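Local coordinates for uncharacterized protein (Desulfotomaculum acetoxidans, PDB 3U4Y), which is of unknown function but folds as a seven-bladed beta-propeller of the lactonase type, at residues P127-G132 with I145-A150; P107-S112 with T123-Y128; F11-E16 with G318-H323. One frame throughout, in Å; residues are numbered along the deposited sequence.

In the fold
The chain folds into seven four-stranded antiparallel blades, and the three contacts sample two neighbouring blades and the ring closure. Contact 2 pairs strands 109-114 and 119-125, the third and fourth of the blade that begins with strand 89-91. Contact 1 follows along the chain and pairs the first two strands of the next blade, 130-135 and 142-147. The two share Pro127 and Tyr128 in the connection between blades; their centres are about 11 Å apart, and Ile145 CG2 packs on Met110 CE at 3.6 Å. Contact 3, centred about 25 Å from the centres of both, joins residues near the two chain ends and so encloses the other two contacts in sequence, fastening the propeller into a ring.

Contact 1 of 3, residues P127-G132 with I145-A150; sequences PYDAVG and IDRSSA
Asp129 and Arg147 form the salt bridge of this contact. Arg147 NE donates to Asp129 OD1 at 2.9 Å, meeting the syn side of that oxygen somewhat out of the carboxylate plane; the others, from NE to OD2 and from NH2, are weak. The carboxylate and guanidinium planes stand nearly perpendicular, 87° apart, so the two groups do not pair as a flat fork. A bend in the arginine at chi3 (46°) helps bring its head back over the type I turn Pro127-Ala130. There Pro127 CB covers one guanidinium face, 3.6 Å from NE, and Ala150 CB lies toward the rim of the other.

Asp129 also binds the loop after Arg147. Its OD2 accepts from both Ser149 N (3.2 Å) and Ala150 N (3.1 Å), the former through the anti lone pair, while its backbone O receives Ser148 N at 2.9 Å and Ser148 OG at 2.8 Å. All three residues 148-150 thus donate to one aspartate. In the strands, Val131 N bonds to Asp146 O (3.1 Å), with a weak return bond.

Only Ala130 CB and Ile145 CD1 make an apolar contact across the segments; Tyr128 OH touches Ser149 CB at 3.4 Å.

The pairing joins strands 130-135 and 142-147, a hairpin of one propeller blade. Arg147 NH1 has a second acidic partner in Glu170 on strand 164-172, while Val131 and Asp146 face strand 178-183 of the following blade.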
# COMPACT_ATOMS: atom_id res chain seq x y z
N PRO A 127 4.90 2.48 -17.97
CA PRO A 127 3.94 3.16 -18.85
C PRO A 127 3.24 4.30 -18.16
O PRO A 127 3.16 4.34 -16.94
CB PRO A 127 2.92 2.06 -19.18
CG PRO A 127 3.60 0.80 -18.88
CD PRO A 127 4.53 1.08 -17.75
N TYR A 128 2.70 5.21 -18.98
CA TYR A 128 1.95 6.38 -18.54
C TYR A 128 0.82 6.13 -17.53
O TYR A 128 0.60 6.95 -16.65
CB TYR A 128 1.38 7.09 -19.77
CG TYR A 128 0.22 6.38 -20.39
CD1 TYR A 128 -1.08 6.81 -20.15
CD2 TYR A 128 0.41 5.28 -21.18
CE1 TYR A 128 -2.16 6.15 -20.71
CE2 TYR A 128 -0.67 4.60 -21.74
CZ TYR A 128 -1.95 5.04 -21.51
OH TYR A 128 -3.02 4.36 -22.07
N ASP A 129 0.13 5.01 -17.66
CA ASP A 129 -1.08 4.77 -16.86
C ASP A 129 -0.83 3.97 -15.60
O ASP A 129 -1.77 3.49 -14.98
CB ASP A 129 -2.16 4.04 -17.68
CG ASP A 129 -1.63 2.82 -18.40
OD1 ASP A 129 -0.39 2.70 -18.57
OD2 ASP A 129 -2.44 2.00 -18.82
N ALA A 130 0.45 3.86 -15.24
CA ALA A 130 0.91 3.04 -14.13
C ALA A 130 0.57 3.59 -12.73
O ALA A 130 1.03 4.67 -12.37
CB ALA A 130 2.39 2.87 -14.25
N VAL A 131 -0.22 2.85 -11.96
CA VAL A 131 -0.42 3.16 -10.54
C VAL A 131 -0.45 1.89 -9.68
O VAL A 131 -0.85 0.82 -10.14
CB VAL A 131 -1.70 3.98 -10.26
CG1 VAL A 131 -1.75 5.16 -11.17
CG2 VAL A 131 -2.94 3.14 -10.44
N GLY A 132 -0.02 2.03 -8.43
CA GLY A 132 0.03 0.91 -7.51
C GLY A 132 1.23 0.01 -7.71
O GLY A 132 1.69 -0.20 -8.84
N ILE A 145 2.13 -4.26 -11.14
CA ILE A 145 1.62 -2.91 -11.05
C ILE A 145 0.36 -2.84 -11.87
O ILE A 145 0.19 -3.62 -12.79
CB ILE A 145 2.62 -1.90 -11.65
CG1 ILE A 145 2.87 -2.26 -13.12
CG2 ILE A 145 3.91 -1.87 -10.85
CD1 ILE A 145 3.43 -1.16 -13.94
N ASP A 146 -0.51 -1.89 -11.54
CA ASP A 146 -1.71 -1.63 -12.33
C ASP A 146 -1.46 -0.70 -13.52
O ASP A 146 -0.63 0.19 -13.47
CB ASP A 146 -2.78 -1.00 -11.44
CG ASP A 146 -3.14 -1.86 -10.27
OD1 ASP A 146 -3.22 -1.35 -9.14
OD2 ASP A 146 -3.34 -3.07 -10.48
N ARG A 147 -2.18 -0.93 -14.61
CA ARG A 147 -2.17 -0.01 -15.75
C ARG A 147 -3.60 0.47 -16.04
O ARG A 147 -4.38 -0.21 -16.70
CB ARG A 147 -1.55 -0.69 -16.97
CG ARG A 147 -0.07 -1.00 -16.80
CD ARG A 147 0.52 -1.24 -18.14
NE ARG A 147 0.06 -0.18 -19.02
CZ ARG A 147 0.26 -0.14 -20.33
NH1 ARG A 147 0.91 -1.11 -20.96
NH2 ARG A 147 -0.21 0.90 -21.02
N SER A 148 -3.93 1.66 -15.54
CA SER A 148 -5.32 2.05 -15.34
C SER A 148 -6.10 2.23 -16.62
O SER A 148 -7.31 2.06 -16.64
CB SER A 148 -5.40 3.33 -14.48
OG SER A 148 -4.42 4.29 -14.86
N SER A 149 -5.41 2.59 -17.70
CA SER A 149 -6.10 2.82 -18.96
C SER A 149 -6.15 1.58 -19.84
O SER A 149 -7.06 1.41 -20.62
CB SER A 149 -5.50 4.01 -19.70
OG SER A 149 -5.82 5.21 -19.02
N ALA A 150 -5.17 0.69 -19.68
CA ALA A 150 -5.17 -0.59 -20.39
C ALA A 150 -5.94 -1.68 -19.64
O ALA A 150 -5.95 -2.82 -20.07
CB ALA A 150 -3.74 -1.03 -20.66

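Contact 2 of 3, residues P107-S112 with T123-Y128; sequences PFNMQS and TIPIPY
Met110 and Ile124 face each other as an antiparallel hydrogen-bonded pair, flanked by the non-hydrogen-bonded pairs Asn109-Pro125 and Gln111-Thr123, with the two short strand segments running at 163°. Met110 N bonds to Ile124 O at 2.7 Å and Ile124 N returns to Met110 O at 3.0 Å; beyond the strand, Ile126 N continues the ladder to Phe108 O at 2.9 Å.

Ile126 packs on two residues of the opposite segment. With CG1 placed between its backbone N and carbonyl carbon (chi1 64°), the two branches lie one after the other along the opposite backbone: CG1 meets Phe108 CB at 3.8 Å, and CG2 meets Met110 CB at 3.6 Å. Residue 110 is a selenomethionine, and its CB also approaches Ile124 CG1.

These are the third and fourth strands, 109-114 and 119-125, of one four-stranded propeller blade. The face bearing Met110 and Ile124 looks toward the next blade, where Met110 touches Ile143 and Ile145 and both residues reach Leu164.

On the other face Gln111 and Thr123 lie side by side, pointing the same way, and Thr123 CG2 leans on Asn109 CB at 3.7 Å. Gln111 has weak hydrogen bonds of its own with Gln83 and Ser84.

Where the chain leaves the blade, the Phe108 ring lies along the backbone of Tyr128: CD1 is 3.7 Å from Tyr128 CA, CE1 is 4.1 Å from Tyr128 CB, and Tyr128 O sits over one ring face.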
# COMPACT_ATOMS: atom_id res chain seq x y z
N PRO A 107 9.15 12.08 -15.77
CA PRO A 107 8.88 10.81 -16.44
C PRO A 107 8.34 9.75 -15.48
O PRO A 107 8.23 9.98 -14.28
CB PRO A 107 10.26 10.39 -16.97
CG PRO A 107 11.24 11.19 -16.18
CD PRO A 107 10.55 12.49 -15.90
N PHE A 108 7.99 8.60 -16.03
CA PHE A 108 7.37 7.55 -15.24
C PHE A 108 8.36 6.41 -15.08
O PHE A 108 8.70 5.72 -16.03
CB PHE A 108 6.07 7.09 -15.91
CG PHE A 108 5.15 8.23 -16.28
CD1 PHE A 108 4.88 8.52 -17.62
CD2 PHE A 108 4.58 9.04 -15.29
CE1 PHE A 108 4.05 9.59 -17.97
CE2 PHE A 108 3.75 10.11 -15.63
CZ PHE A 108 3.48 10.38 -16.97
N ASN A 109 8.85 6.25 -13.86
CA ASN A 109 9.81 5.20 -13.59
C ASN A 109 9.50 4.39 -12.36
O ASN A 109 8.85 4.85 -11.42
CB ASN A 109 11.20 5.79 -13.39
CG ASN A 109 11.71 6.46 -14.60
OD1 ASN A 109 12.11 5.81 -15.56
ND2 ASN A 109 11.74 7.78 -14.56
N MSE A 110 10.00 3.16 -12.38
CA MSE A 110 10.04 2.35 -11.18
C MSE A 110 11.46 2.40 -10.64
O MSE A 110 12.42 2.30 -11.40
CB MSE A 110 9.64 0.91 -11.51
CG MSE A 110 10.00 -0.07 -10.42
SE MSE A 110 9.38 -1.87 -10.81
CE MSE A 110 7.48 -1.43 -10.81
N GLN A 111 11.60 2.55 -9.33
CA GLN A 111 12.90 2.77 -8.73
C GLN A 111 13.06 1.93 -7.48
O GLN A 111 12.15 1.90 -6.65
CB GLN A 111 13.05 4.24 -8.33
CG GLN A 111 12.75 5.25 -9.43
CD GLN A 111 13.21 6.64 -9.06
OE1 GLN A 111 14.39 6.96 -9.22
NE2 GLN A 111 12.31 7.45 -8.52
N SER A 112 14.21 1.26 -7.36
CA SER A 112 14.56 0.50 -6.16
C SER A 112 15.65 1.19 -5.35
O SER A 112 16.49 1.89 -5.89
CB SER A 112 15.05 -0.90 -6.50
OG SER A 112 16.36 -0.84 -7.03
N THR A 123 16.74 2.01 -11.97
CA THR A 123 15.65 2.80 -12.48
C THR A 123 15.25 2.26 -13.84
O THR A 123 16.09 2.02 -14.70
CB THR A 123 16.04 4.27 -12.55
OG1 THR A 123 16.55 4.69 -11.27
CG2 THR A 123 14.83 5.12 -12.92
N ILE A 124 13.96 2.02 -14.01
CA ILE A 124 13.43 1.63 -15.31
C ILE A 124 12.12 2.36 -15.57
O ILE A 124 11.37 2.67 -14.64
CB ILE A 124 13.29 0.09 -15.47
CG1 ILE A 124 12.17 -0.49 -14.60
CG2 ILE A 124 14.62 -0.62 -15.18
CD1 ILE A 124 11.90 -1.93 -14.91
N PRO A 125 11.84 2.63 -16.85
CA PRO A 125 10.62 3.32 -17.27
C PRO A 125 9.39 2.41 -17.22
O PRO A 125 9.44 1.21 -17.53
CB PRO A 125 10.93 3.69 -18.72
CG PRO A 125 11.78 2.57 -19.17
CD PRO A 125 12.63 2.16 -17.99
N ILE A 126 8.28 3.01 -16.82
CA ILE A 126 7.02 2.32 -16.74
C ILE A 126 6.00 3.12 -17.56
O ILE A 126 6.22 4.30 -17.86
CB ILE A 126 6.61 2.16 -15.26
CG1 ILE A 126 6.36 3.52 -14.61
CG2 ILE A 126 7.73 1.49 -14.49
CD1 ILE A 126 5.78 3.44 -13.24
N PRO A 127 4.90 2.48 -17.97
CA PRO A 127 3.94 3.16 -18.85
C PRO A 127 3.24 4.30 -18.16
O PRO A 127 3.16 4.34 -16.94
CB PRO A 127 2.92 2.06 -19.18
CG PRO A 127 3.60 0.80 -18.88
CD PRO A 127 4.53 1.08 -17.75
N TYR A 128 2.70 5.21 -18.98
CA TYR A 128 1.95 6.38 -18.54
C TYR A 128 0.82 6.13 -17.53
O TYR A 128 0.60 6.95 -16.65
CB TYR A 128 1.38 7.09 -19.77
CG TYR A 128 0.22 6.38 -20.39
CD1 TYR A 128 -1.08 6.81 -20.15
CD2 TYR A 128 0.41 5.28 -21.18
CE1 TYR A 128 -2.16 6.15 -20.71
CE2 TYR A 128 -0.67 4.60 -21.74
CZ TYR A 128 -1.95 5.04 -21.51
OH TYR A 128 -3.02 4.36 -22.07

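Contact 3 of 3, residues F11-E16 with G318-H323; sequences FGIVVE and GIAICH
Gly12, Ile13 and Val14 pair with Ile321, Ala320 and Ile319 to close the beta-propeller, in the way often called a molecular Velcro: a strand from the C-terminal end of the chain completes a blade begun by the N-terminal one. Strand 319-321 is an edge strand of that four-stranded antiparallel sheet and lies beside strand 11-16, which is followed by 21-26 and 32-37. The two segments run almost exactly antiparallel, at 172°.

Four backbone bonds make the seam. Ile13 and Ala320 exchange a reciprocal pair, Ile13 N to Ala320 O at 2.9 Å and Ala320 N to Ile13 O at 3.1 Å. Val15 N reaches Gly318 O, and Cys322 N reaches Phe11 O, both at 3.1 Å, so the ladder extends past the short strand at each end.

Ile13 CG2 meets Ala320 CB at 3.9 Å on one face of the sheet. The other face carries Val14, Ile319 and Ile321; Val14 CG2 touches Ile319 CB loosely, while both isoleucines pack on Phe288 of strand 286-291 in the preceding blade. Toward the following blade, Ile13 and Val15 contact Thr45 of strand 42-47.

A disulfide between Cys322 and Cys51 adds a covalent tie to this closure. Cys322 CB sits over the face of the Phe11 ring in a CH-pi contact, 4.1 Å from the centroid; with SG anti to the backbone N (chi1 -174°), the sulfur approaches the same ring obliquely, within 3.8 Å of Phe11 CE2.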
# COMPACT_ATOMS: atom_id res chain seq x y z
N PHE A 11 2.11 0.73 17.30
CA PHE A 11 2.22 2.04 16.70
C PHE A 11 2.11 1.96 15.18
O PHE A 11 2.27 0.89 14.58
CB PHE A 11 3.56 2.67 17.07
CG PHE A 11 4.71 2.22 16.20
CD1 PHE A 11 4.96 2.82 14.98
CD2 PHE A 11 5.54 1.20 16.61
CE1 PHE A 11 6.02 2.40 14.19
CE2 PHE A 11 6.61 0.79 15.81
CZ PHE A 11 6.85 1.38 14.61
N GLY A 12 1.89 3.11 14.57
CA GLY A 12 1.79 3.19 13.13
C GLY A 12 2.19 4.57 12.63
O GLY A 12 2.43 5.48 13.41
N ILE A 13 2.25 4.72 11.32
CA ILE A 13 2.70 5.96 10.71
C ILE A 13 1.72 6.40 9.63
O ILE A 13 1.20 5.58 8.91
CB ILE A 13 4.14 5.82 10.14
CG1 ILE A 13 4.58 7.10 9.45
CG2 ILE A 13 4.26 4.63 9.18
CD1 ILE A 13 5.82 6.89 8.63
N VAL A 14 1.45 7.69 9.54
CA VAL A 14 0.50 8.19 8.56
C VAL A 14 0.97 9.50 7.95
O VAL A 14 1.47 10.39 8.64
CB VAL A 14 -0.89 8.39 9.17
CG1 VAL A 14 -0.85 9.43 10.28
CG2 VAL A 14 -1.89 8.78 8.10
N VAL A 15 0.78 9.61 6.64
CA VAL A 15 1.22 10.78 5.90
C VAL A 15 0.19 11.90 5.92
O VAL A 15 -1.01 11.64 5.83
CB VAL A 15 1.56 10.42 4.46
CG1 VAL A 15 1.90 11.66 3.67
CG2 VAL A 15 2.71 9.41 4.44
N GLU A 16 0.66 13.13 6.09
CA GLU A 16 -0.20 14.31 5.97
C GLU A 16 0.39 15.20 4.90
O GLU A 16 1.27 16.01 5.17
CB GLU A 16 -0.27 15.07 7.27
CG GLU A 16 -0.97 14.29 8.35
CD GLU A 16 -0.47 14.66 9.71
OE1 GLU A 16 0.69 14.33 10.05
OE2 GLU A 16 -1.24 15.30 10.45
N GLY A 318 -0.80 7.80 2.52
CA GLY A 318 -0.66 6.42 2.93
C GLY A 318 -0.68 6.23 4.43
O GLY A 318 -0.64 7.19 5.21
N ILE A 319 -0.73 4.96 4.84
CA ILE A 319 -0.75 4.59 6.24
C ILE A 319 -0.20 3.19 6.38
O ILE A 319 -0.47 2.33 5.53
CB ILE A 319 -2.18 4.63 6.81
CG1 ILE A 319 -2.25 3.89 8.15
CG2 ILE A 319 -3.17 4.01 5.85
CD1 ILE A 319 -3.56 4.16 8.87
N ALA A 320 0.57 2.98 7.44
CA ALA A 320 1.19 1.68 7.72
C ALA A 320 1.16 1.39 9.20
O ALA A 320 1.29 2.29 10.02
CB ALA A 320 2.61 1.63 7.22
N ILE A 321 0.98 0.13 9.55
CA ILE A 321 0.98 -0.23 10.95
C ILE A 321 2.07 -1.26 11.22
O ILE A 321 2.48 -1.99 10.32
CB ILE A 321 -0.42 -0.71 11.38
CG1 ILE A 321 -1.43 0.40 11.13
CG2 ILE A 321 -0.41 -1.12 12.82
CD1 ILE A 321 -2.66 0.35 11.99
N CYS A 322 2.57 -1.29 12.45
CA CYS A 322 3.65 -2.18 12.81
C CYS A 322 3.18 -3.63 12.83
O CYS A 322 2.18 -3.95 13.48
CB CYS A 322 4.18 -1.80 14.19
SG CYS A 322 5.64 -2.73 14.64
N HIS A 323 3.89 -4.50 12.12
CA HIS A 323 3.53 -5.92 12.08
C HIS A 323 4.79 -6.75 12.12
O HIS A 323 5.42 -6.97 11.08
CB HIS A 323 2.78 -6.27 10.79
CG HIS A 323 1.38 -5.73 10.73
ND1 HIS A 323 0.81 -5.27 9.56
CD2 HIS A 323 0.43 -5.60 11.69
CE1 HIS A 323 -0.42 -4.86 9.81
NE2 HIS A 323 -0.68 -5.05 11.09